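PDB 2ZC0: alanine glyoxylate transaminase from Thermococcus litoralis, which probably transfers the amino group of alanine to glyoxylate, using pyridoxal 5'-phosphate as cofactor, and assembles as a homodimer. Local coordinates for residues Thr127-Tyr132 against Tyr369-Gly374; Gly122-Thr127 against Lys145-Pro150. All blocks are in the same frame, centred on the assembly; numbering follows the deposited sequence.

Interaction 1 (Thr127-Tyr132 against Tyr369-Gly374). With PMP (4'-deoxy-4'-aminopyridoxal-5'-phosphate), chain F.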
ATOM      1  N   THR A 127       8.574 -19.616   3.340  1.00 32.52           N
ATOM      2  CA  THR A 127       7.839 -20.671   4.023  1.00 31.63           C
ATOM      3  C   THR A 127       8.361 -22.022   3.553  1.00 32.30           C
ATOM      4  O   THR A 127       9.254 -22.097   2.713  1.00 33.88           O
ATOM      5  CB  THR A 127       6.354 -20.626   3.647  1.00 29.56           C
ATOM      6  OG1 THR A 127       6.210 -20.987   2.266  1.00 24.87           O
ATOM      7  CG2 THR A 127       5.794 -19.222   3.842  1.00 29.83           C
ATOM      8  N   GLU A 128       7.800 -23.091   4.098  1.00 32.73           N
ATOM      9  CA  GLU A 128       8.172 -24.438   3.670  1.00 31.62           C
ATOM     10  C   GLU A 128       7.383 -24.657   2.377  1.00 33.62           C
ATOM     11  O   GLU A 128       6.503 -23.853   2.052  1.00 30.47           O
ATOM     12  CB  GLU A 128       7.754 -25.457   4.741  1.00 28.77           C
ATOM     13  CG  GLU A 128       8.671 -25.468   5.962  1.00 27.65           C
ATOM     14  CD  GLU A 128       7.925 -25.593   7.274  1.00 30.39           C
ATOM     15  OE1 GLU A 128       6.678 -25.596   7.265  1.00 33.28           O
ATOM     16  OE2 GLU A 128       8.589 -25.675   8.331  1.00 29.54           O
ATOM     17  N   ASN A 129       7.721 -25.698   1.615  1.00 33.82           N
ATOM     18  CA  ASN A 129       6.981 -26.022   0.388  1.00 34.25           C
ATOM     19  C   ASN A 129       6.723 -27.523   0.396  1.00 36.16           C
ATOM     20  O   ASN A 129       7.661 -28.319   0.277  1.00 37.22           O
ATOM     21  CB  ASN A 129       7.763 -25.624  -0.876  1.00 32.97           C
ATOM     22  CG  ASN A 129       6.950 -25.843  -2.167  1.00 33.26           C
ATOM     23  OD1 ASN A 129       5.713 -25.872  -2.140  1.00 33.79           O
ATOM     24  ND2 ASN A 129       7.642 -25.976  -3.297  1.00 30.78           N
ATOM     25  N   PRO A 130       5.449 -27.931   0.562  1.00 35.84           N
ATOM     26  CA  PRO A 130       4.268 -27.074   0.738  1.00 34.69           C
ATOM     27  C   PRO A 130       4.181 -26.479   2.146  1.00 34.90           C
ATOM     28  O   PRO A 130       5.073 -26.685   2.971  1.00 34.44           O
ATOM     29  CB  PRO A 130       3.119 -28.035   0.489  1.00 34.75           C
ATOM     30  CG  PRO A 130       3.640 -29.279   1.183  1.00 35.77           C
ATOM     31  CD  PRO A 130       5.061 -29.353   0.637  1.00 34.47           C
ATOM     32  N   SER A 131       3.099 -25.744   2.408  1.00 33.33           N
ATOM     33  CA  SER A 131       2.851 -25.133   3.719  1.00 31.25           C
ATOM     34  C   SER A 131       1.331 -25.041   3.905  1.00 32.39           C
ATOM     35  O   SER A 131       0.576 -25.347   2.988  1.00 32.65           O
ATOM     36  CB  SER A 131       3.491 -23.734   3.803  1.00 32.57           C
ATOM     37  OG  SER A 131       3.183 -23.082   5.032  1.00 29.64           O
ATOM     38  N   TYR A 132       0.891 -24.643   5.096  1.00 31.22           N
ATOM     39  CA  TYR A 132      -0.538 -24.516   5.417  1.00 32.13           C
ATOM     40  C   TYR A 132      -1.178 -23.471   4.487  1.00 31.52           C
ATOM     41  O   TYR A 132      -0.832 -22.299   4.565  1.00 30.24           O
ATOM     42  CB  TYR A 132      -0.685 -24.083   6.882  1.00 29.75           C
ATOM     43  CG  TYR A 132      -2.112 -23.942   7.359  1.00 33.70           C
ATOM     44  CD1 TYR A 132      -2.454 -22.969   8.306  1.00 31.18           C
ATOM     45  CD2 TYR A 132      -3.124 -24.758   6.850  1.00 30.89           C
ATOM     46  CE1 TYR A 132      -3.768 -22.803   8.729  1.00 32.68           C
ATOM     47  CE2 TYR A 132      -4.445 -24.605   7.267  1.00 33.35           C
ATOM     48  CZ  TYR A 132      -4.759 -23.622   8.207  1.00 35.34           C
ATOM     49  OH  TYR A 132      -6.065 -23.451   8.609  1.00 38.97           O
ATOM     50  N   TYR A 369       1.134 -25.983  -2.148  1.00 34.68           N
ATOM     51  CA  TYR A 369       2.498 -25.745  -2.670  1.00 32.91           C
ATOM     52  C   TYR A 369       2.704 -24.316  -3.160  1.00 33.47           C
ATOM     53  O   TYR A 369       1.783 -23.699  -3.703  1.00 31.17           O
ATOM     54  CB  TYR A 369       2.825 -26.727  -3.812  1.00 33.13           C
ATOM     55  CG  TYR A 369       2.959 -28.162  -3.345  1.00 31.47           C
ATOM     56  CD1 TYR A 369       4.216 -28.783  -3.263  1.00 32.85           C
ATOM     57  CD2 TYR A 369       1.842 -28.878  -2.916  1.00 31.24           C
ATOM     58  CE1 TYR A 369       4.352 -30.076  -2.756  1.00 32.52           C
ATOM     59  CE2 TYR A 369       1.968 -30.170  -2.404  1.00 35.22           C
ATOM     60  CZ  TYR A 369       3.232 -30.758  -2.327  1.00 33.13           C
ATOM     61  OH  TYR A 369       3.359 -32.010  -1.790  1.00 34.36           O
ATOM     62  N   THR A 370       3.929 -23.813  -2.983  1.00 34.24           N
ATOM     63  CA  THR A 370       4.299 -22.444  -3.350  1.00 33.73           C
ATOM     64  C   THR A 370       4.812 -22.321  -4.778  1.00 36.24           C
ATOM     65  O   THR A 370       5.155 -21.234  -5.251  1.00 34.48           O
ATOM     66  CB  THR A 370       5.359 -21.883  -2.354  1.00 36.16           C
ATOM     67  OG1 THR A 370       6.625 -22.540  -2.546  1.00 35.97           O
ATOM     68  CG2 THR A 370       4.895 -22.131  -0.920  1.00 32.99           C
ATOM     69  N   ASP A 371       4.860 -23.442  -5.476  1.00 38.08           N
ATOM     70  CA  ASP A 371       5.310 -23.416  -6.849  1.00 40.44           C
ATOM     71  C   ASP A 371       4.471 -24.390  -7.663  1.00 41.81           C
ATOM     72  O   ASP A 371       3.350 -24.710  -7.276  1.00 41.33           O
ATOM     73  CB  ASP A 371       6.826 -23.715  -6.937  1.00 40.39           C
ATOM     74  CG  ASP A 371       7.205 -25.124  -6.485  1.00 41.56           C
ATOM     75  OD1 ASP A 371       8.425 -25.395  -6.465  1.00 41.80           O
ATOM     76  OD2 ASP A 371       6.328 -25.954  -6.160  1.00 41.04           O
ATOM     77  N   GLU A 372       4.991 -24.865  -8.786  1.00 45.32           N
ATOM     78  CA  GLU A 372       4.215 -25.773  -9.619  1.00 48.03           C
ATOM     79  C   GLU A 372       4.263 -27.235  -9.214  1.00 47.81           C
ATOM     80  O   GLU A 372       3.788 -28.095  -9.952  1.00 49.54           O
ATOM     81  CB  GLU A 372       4.638 -25.614 -11.076  1.00 50.29           C
ATOM     82  CG  GLU A 372       3.560 -24.986 -11.957  1.00 56.50           C
ATOM     83  CD  GLU A 372       2.758 -23.907 -11.235  1.00 59.78           C
ATOM     84  OE1 GLU A 372       1.791 -24.255 -10.515  1.00 59.99           O
ATOM     85  OE2 GLU A 372       3.106 -22.714 -11.380  1.00 61.99           O
ATOM     86  N   SER A 373       4.811 -27.512  -8.037  1.00 47.12           N
ATOM     87  CA  SER A 373       4.907 -28.882  -7.538  1.00 46.43           C
ATOM     88  C   SER A 373       3.639 -29.288  -6.796  1.00 43.93           C
ATOM     89  O   SER A 373       2.773 -28.459  -6.533  1.00 42.91           O
ATOM     90  CB  SER A 373       6.093 -29.020  -6.577  1.00 46.27           C
ATOM     91  OG  SER A 373       7.289 -28.543  -7.159  1.00 49.38           O
ATOM     92  N   GLY A 374       3.543 -30.574  -6.470  1.00 43.58           N
ATOM     93  CA  GLY A 374       2.406 -31.083  -5.723  1.00 43.10           C
ATOM     94  C   GLY A 374       1.165 -31.496  -6.487  1.00 42.85           C
ATOM     95  O   GLY A 374       0.173 -31.886  -5.877  1.00 42.33           O
TER
HETATM   96  N1  PMP F 409      -1.760 -23.388  11.960  1.00 61.96           N
HETATM   97  C2  PMP F 409      -1.832 -24.570  11.308  1.00 61.40           C
HETATM   98  C2A PMP F 409      -0.523 -25.130  10.748  1.00 59.78           C
HETATM   99  C3  PMP F 409      -3.066 -25.259  11.159  1.00 60.96           C
HETATM  100  O3  PMP F 409      -3.101 -26.469  10.480  1.00 59.18           O
HETATM  101  C4  PMP F 409      -4.263 -24.670  11.713  1.00 61.56           C
HETATM  102  C4A PMP F 409      -5.597 -25.423  11.549  1.00 61.44           C
HETATM  103  N4A PMP F 409      -6.594 -24.680  10.777  1.00 66.22           N
HETATM  104  C5  PMP F 409      -4.122 -23.319  12.444  1.00 60.83           C
HETATM  105  C6  PMP F 409      -2.840 -22.725  12.533  1.00 61.04           C
HETATM  106  C5A PMP F 409      -5.317 -22.586  13.083  1.00 58.98           C
HETATM  107  O4P PMP F 409      -5.703 -23.202  13.919  1.00 56.06           O
HETATM  108  P   PMP F 409      -6.958 -22.427  14.706  1.00 48.16           P
HETATM  109  O1P PMP F 409      -6.670 -21.846  16.488  1.00 57.73           O
HETATM  110  O2P PMP F 409      -8.356 -23.727  14.786  1.00 56.02           O
HETATM  111  O3P PMP F 409      -7.585 -20.983  13.804  1.00 56.25           O
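Asn129 spans the contact with both ends of its amide. Its OD1 accepts Thr370 N at 2.9 Å, a nearly straight bond whose donor stands above the carbonyl plane. Its ND2 gives a hydrogen to Asp371 OD2 at 3.2 Å; the acceptor lies in the amide plane, yet the carboxylate is turned 80° against that plane and is met from above. The side chain reaches both partners because CG stands anti to the backbone N (chi1 -175°). Asp371 OD2 is gripped by three donors: besides the amide it takes Ser373 OG and, closing an Asx turn, Ser373 N. The next residue, Pro130, follows a cis peptide bond and lays its ring over one face of Tyr369. Its CB sits 3.6 Å from the ring centroid, only 7° off the normal, a CH-pi contact, while Pro130 CD lies 3.5 Å from Tyr369 CE1. Gly374 CA covers the opposite face, so the aromatic ring is sandwiched. On the strand side, the methyl CG2 of Thr370 rests 3.6 Å from Thr127 OG1, a hydroxyl that bonds to Glu128 O. Farther along, Tyr132 turns to the cofactor: one ring face lies 3.5 Å from PMP C3, offset toward the rim, and its OH accepts from PMP N4A at 2.5 Å, an unusually short distance that should not be taken at face value. Replacing this tyrosine with an alanine would probably leave N4A without that partner and bare one side of the pyridine ring. Tyr71 of the second subunit, Tyr217 and Asn186 also bond to PMP. The contact thus ties the end of strand 124-129 to the loop before strand 377-381, with Leu136 of helix 133-140 and Ile146 of strand 145-152 packed against Thr370, and Tyr132 at the N-cap position of that helix.

Interaction 2 (Gly122-Thr127 against Lys145-Pro150)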
ATOM      1  N   GLY A 122       4.477  -6.416  -0.961  1.00 29.35           N
ATOM      2  CA  GLY A 122       5.678  -6.625  -1.750  1.00 28.87           C
ATOM      3  C   GLY A 122       6.750  -7.401  -0.997  1.00 31.26           C
ATOM      4  O   GLY A 122       7.646  -8.004  -1.594  1.00 33.16           O
ATOM      5  N   ASP A 123       6.671  -7.384   0.326  1.00 30.82           N
ATOM      6  CA  ASP A 123       7.636  -8.110   1.140  1.00 30.47           C
ATOM      7  C   ASP A 123       7.611  -9.586   0.754  1.00 31.44           C
ATOM      8  O   ASP A 123       6.554 -10.144   0.447  1.00 30.46           O
ATOM      9  CB  ASP A 123       7.286  -8.027   2.631  1.00 29.79           C
ATOM     10  CG  ASP A 123       7.719  -6.726   3.288  1.00 29.84           C
ATOM     11  OD1 ASP A 123       8.369  -5.881   2.638  1.00 28.96           O
ATOM     12  OD2 ASP A 123       7.406  -6.566   4.489  1.00 28.74           O
ATOM     13  N   VAL A 124       8.781 -10.215   0.764  1.00 31.29           N
ATOM     14  CA  VAL A 124       8.872 -11.638   0.470  1.00 28.86           C
ATOM     15  C   VAL A 124       8.876 -12.327   1.819  1.00 28.45           C
ATOM     16  O   VAL A 124       9.571 -11.905   2.729  1.00 27.99           O
ATOM     17  CB  VAL A 124      10.184 -12.010  -0.245  1.00 30.57           C
ATOM     18  CG1 VAL A 124      10.443 -13.522  -0.111  1.00 27.88           C
ATOM     19  CG2 VAL A 124      10.109 -11.610  -1.707  1.00 26.90           C
ATOM     20  N   VAL A 125       8.074 -13.365   1.968  1.00 28.15           N
ATOM     21  CA  VAL A 125       8.081 -14.108   3.212  1.00 32.32           C
ATOM     22  C   VAL A 125       8.383 -15.536   2.791  1.00 32.65           C
ATOM     23  O   VAL A 125       7.759 -16.056   1.864  1.00 31.58           O
ATOM     24  CB  VAL A 125       6.722 -14.037   3.963  1.00 30.51           C
ATOM     25  CG1 VAL A 125       5.586 -14.173   3.013  1.00 35.20           C
ATOM     26  CG2 VAL A 125       6.658 -15.134   4.995  1.00 31.69           C
ATOM     27  N   ILE A 126       9.370 -16.158   3.433  1.00 34.41           N
ATOM     28  CA  ILE A 126       9.728 -17.517   3.075  1.00 34.56           C
ATOM     29  C   ILE A 126       9.004 -18.520   3.956  1.00 34.17           C
ATOM     30  O   ILE A 126       8.817 -18.300   5.150  1.00 34.54           O
ATOM     31  CB  ILE A 126      11.282 -17.702   3.090  1.00 37.83           C
ATOM     32  CG1 ILE A 126      11.666 -19.167   3.287  1.00 36.96           C
ATOM     33  CG2 ILE A 126      11.900 -16.833   4.139  1.00 44.11           C
ATOM     34  CD1 ILE A 126      11.557 -19.653   4.723  1.00 39.46           C
ATOM     35  N   THR A 127       8.574 -19.616   3.340  1.00 32.52           N
ATOM     36  CA  THR A 127       7.839 -20.671   4.023  1.00 31.63           C
ATOM     37  C   THR A 127       8.361 -22.022   3.553  1.00 32.30           C
ATOM     38  O   THR A 127       9.254 -22.097   2.713  1.00 33.88           O
ATOM     39  CB  THR A 127       6.354 -20.626   3.647  1.00 29.56           C
ATOM     40  OG1 THR A 127       6.210 -20.987   2.266  1.00 24.87           O
ATOM     41  CG2 THR A 127       5.794 -19.222   3.842  1.00 29.83           C
ATOM     42  N   LYS A 145       4.783 -11.725  -0.852  1.00 32.81           N
ATOM     43  CA  LYS A 145       5.254 -12.576  -1.937  1.00 34.34           C
ATOM     44  C   LYS A 145       5.816 -13.829  -1.260  1.00 35.54           C
ATOM     45  O   LYS A 145       6.746 -13.742  -0.453  1.00 34.62           O
ATOM     46  CB  LYS A 145       6.366 -11.877  -2.712  1.00 36.83           C
ATOM     47  CG  LYS A 145       6.491 -12.299  -4.159  1.00 42.19           C
ATOM     48  CD  LYS A 145       6.794 -13.781  -4.320  1.00 44.89           C
ATOM     49  CE  LYS A 145       6.749 -14.176  -5.798  1.00 44.51           C
ATOM     50  NZ  LYS A 145       6.903 -15.640  -5.995  1.00 45.84           N
ATOM     51  N   ILE A 146       5.271 -14.992  -1.587  1.00 34.49           N
ATOM     52  CA  ILE A 146       5.741 -16.218  -0.962  1.00 34.97           C
ATOM     53  C   ILE A 146       6.832 -16.986  -1.715  1.00 35.77           C
ATOM     54  O   ILE A 146       6.722 -17.226  -2.916  1.00 37.22           O
ATOM     55  CB  ILE A 146       4.533 -17.143  -0.686  1.00 34.89           C
ATOM     56  CG1 ILE A 146       3.686 -16.502   0.417  1.00 33.29           C
ATOM     57  CG2 ILE A 146       4.995 -18.550  -0.267  1.00 29.13           C
ATOM     58  CD1 ILE A 146       2.387 -17.166   0.626  1.00 40.77           C
ATOM     59  N   GLU A 147       7.903 -17.335  -1.001  1.00 35.73           N
ATOM     60  CA  GLU A 147       9.014 -18.121  -1.554  1.00 35.53           C
ATOM     61  C   GLU A 147       9.109 -19.370  -0.688  1.00 33.80           C
ATOM     62  O   GLU A 147       9.449 -19.286   0.492  1.00 32.56           O
ATOM     63  CB  GLU A 147      10.345 -17.367  -1.469  1.00 35.32           C
ATOM     64  CG  GLU A 147      10.526 -16.213  -2.443  1.00 37.99           C
ATOM     65  CD  GLU A 147      10.479 -16.636  -3.899  1.00 40.81           C
ATOM     66  OE1 GLU A 147      10.642 -17.846  -4.191  1.00 41.53           O
ATOM     67  OE2 GLU A 147      10.287 -15.749  -4.760  1.00 39.34           O
ATOM     68  N   GLY A 148       8.792 -20.524  -1.267  1.00 35.76           N
ATOM     69  CA  GLY A 148       8.850 -21.767  -0.516  1.00 34.27           C
ATOM     70  C   GLY A 148      10.214 -22.433  -0.529  1.00 36.22           C
ATOM     71  O   GLY A 148      11.032 -22.161  -1.404  1.00 35.80           O
ATOM     72  N   VAL A 149      10.459 -23.288   0.464  1.00 37.58           N
ATOM     73  CA  VAL A 149      11.704 -24.050   0.600  1.00 35.78           C
ATOM     74  C   VAL A 149      11.275 -25.511   0.809  1.00 38.86           C
ATOM     75  O   VAL A 149      10.542 -25.815   1.743  1.00 38.03           O
ATOM     76  CB  VAL A 149      12.525 -23.613   1.842  1.00 36.77           C
ATOM     77  CG1 VAL A 149      13.751 -24.516   2.007  1.00 36.59           C
ATOM     78  CG2 VAL A 149      12.983 -22.169   1.695  1.00 36.62           C
ATOM     79  N   PRO A 150      11.733 -26.433  -0.057  1.00 40.66           N
ATOM     80  CA  PRO A 150      11.401 -27.864   0.018  1.00 41.14           C
ATOM     81  C   PRO A 150      11.604 -28.501   1.390  1.00 41.84           C
ATOM     82  O   PRO A 150      12.470 -28.083   2.156  1.00 42.28           O
ATOM     83  CB  PRO A 150      12.334 -28.491  -1.016  1.00 42.11           C
ATOM     84  CG  PRO A 150      12.490 -27.415  -2.030  1.00 42.66           C
ATOM     85  CD  PRO A 150      12.673 -26.176  -1.164  1.00 41.90           C
TER
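Lys145 N bonds to Asp123 O at 2.7 Å, the shortest of the backbone bonds between the two segments. Lys145 O then takes Val125 N, Val125 O takes Glu147 N and Glu147 O takes Thr127 N, in parallel register; the last link, Val149 N to Thr127 O, is weak. Two of these carbonyls also receive a CA-H...O contact: Val124 CA lies 3.1 Å from Lys145 O, and Ile126 CA approaches Glu147 O in the same way. On one face Val124 CG1 meets Glu147 CG at 3.6 Å; that methyl stands anti to the backbone N (chi1 161°), which directs it across to the neighbouring strand. Farther on, Ile126 CG1 touches Val149 CG2 at 3.6 Å, beside Leu160 and Leu161 of helix 158-170. On the other face Val125 and Ile146 run side by side, CG1 to CG1 at 4.0 Å, and the side chains of Ile146 and Thr127 cross at about a right angle, CG2 of the former 3.7 Å from OG1 of the latter, under Leu136 and Phe139 of helix 133-140. Strand 124-129, helix 133-140 and strand 145-152 form a beta-alpha-beta crossover, its parallel strands adjacent in the large mixed sheet of the PLP-binding aminotransferase fold.

The centres of interactions 1 and 2 are about 10 Å apart, and Thr127 belongs to both. Along the chain their segments alternate: 122-127 runs into 127-132, then 145-150 follows, and 369-374 comes more than 200 residues later. Strand 124-129 pairs with strand 145-152 within the large sheet, while its end is met by the distant loop. The two contacts also touch directly, Thr370 OG1 lying 3.1 Å from Gly148 CA and Thr370 CG2 packing on Ile146 CG2, so the loop leans on both strands. The chain leaving strand 124-129 leads directly to Tyr132, so the strand paired in interaction 2 ends next to the cofactor pocket.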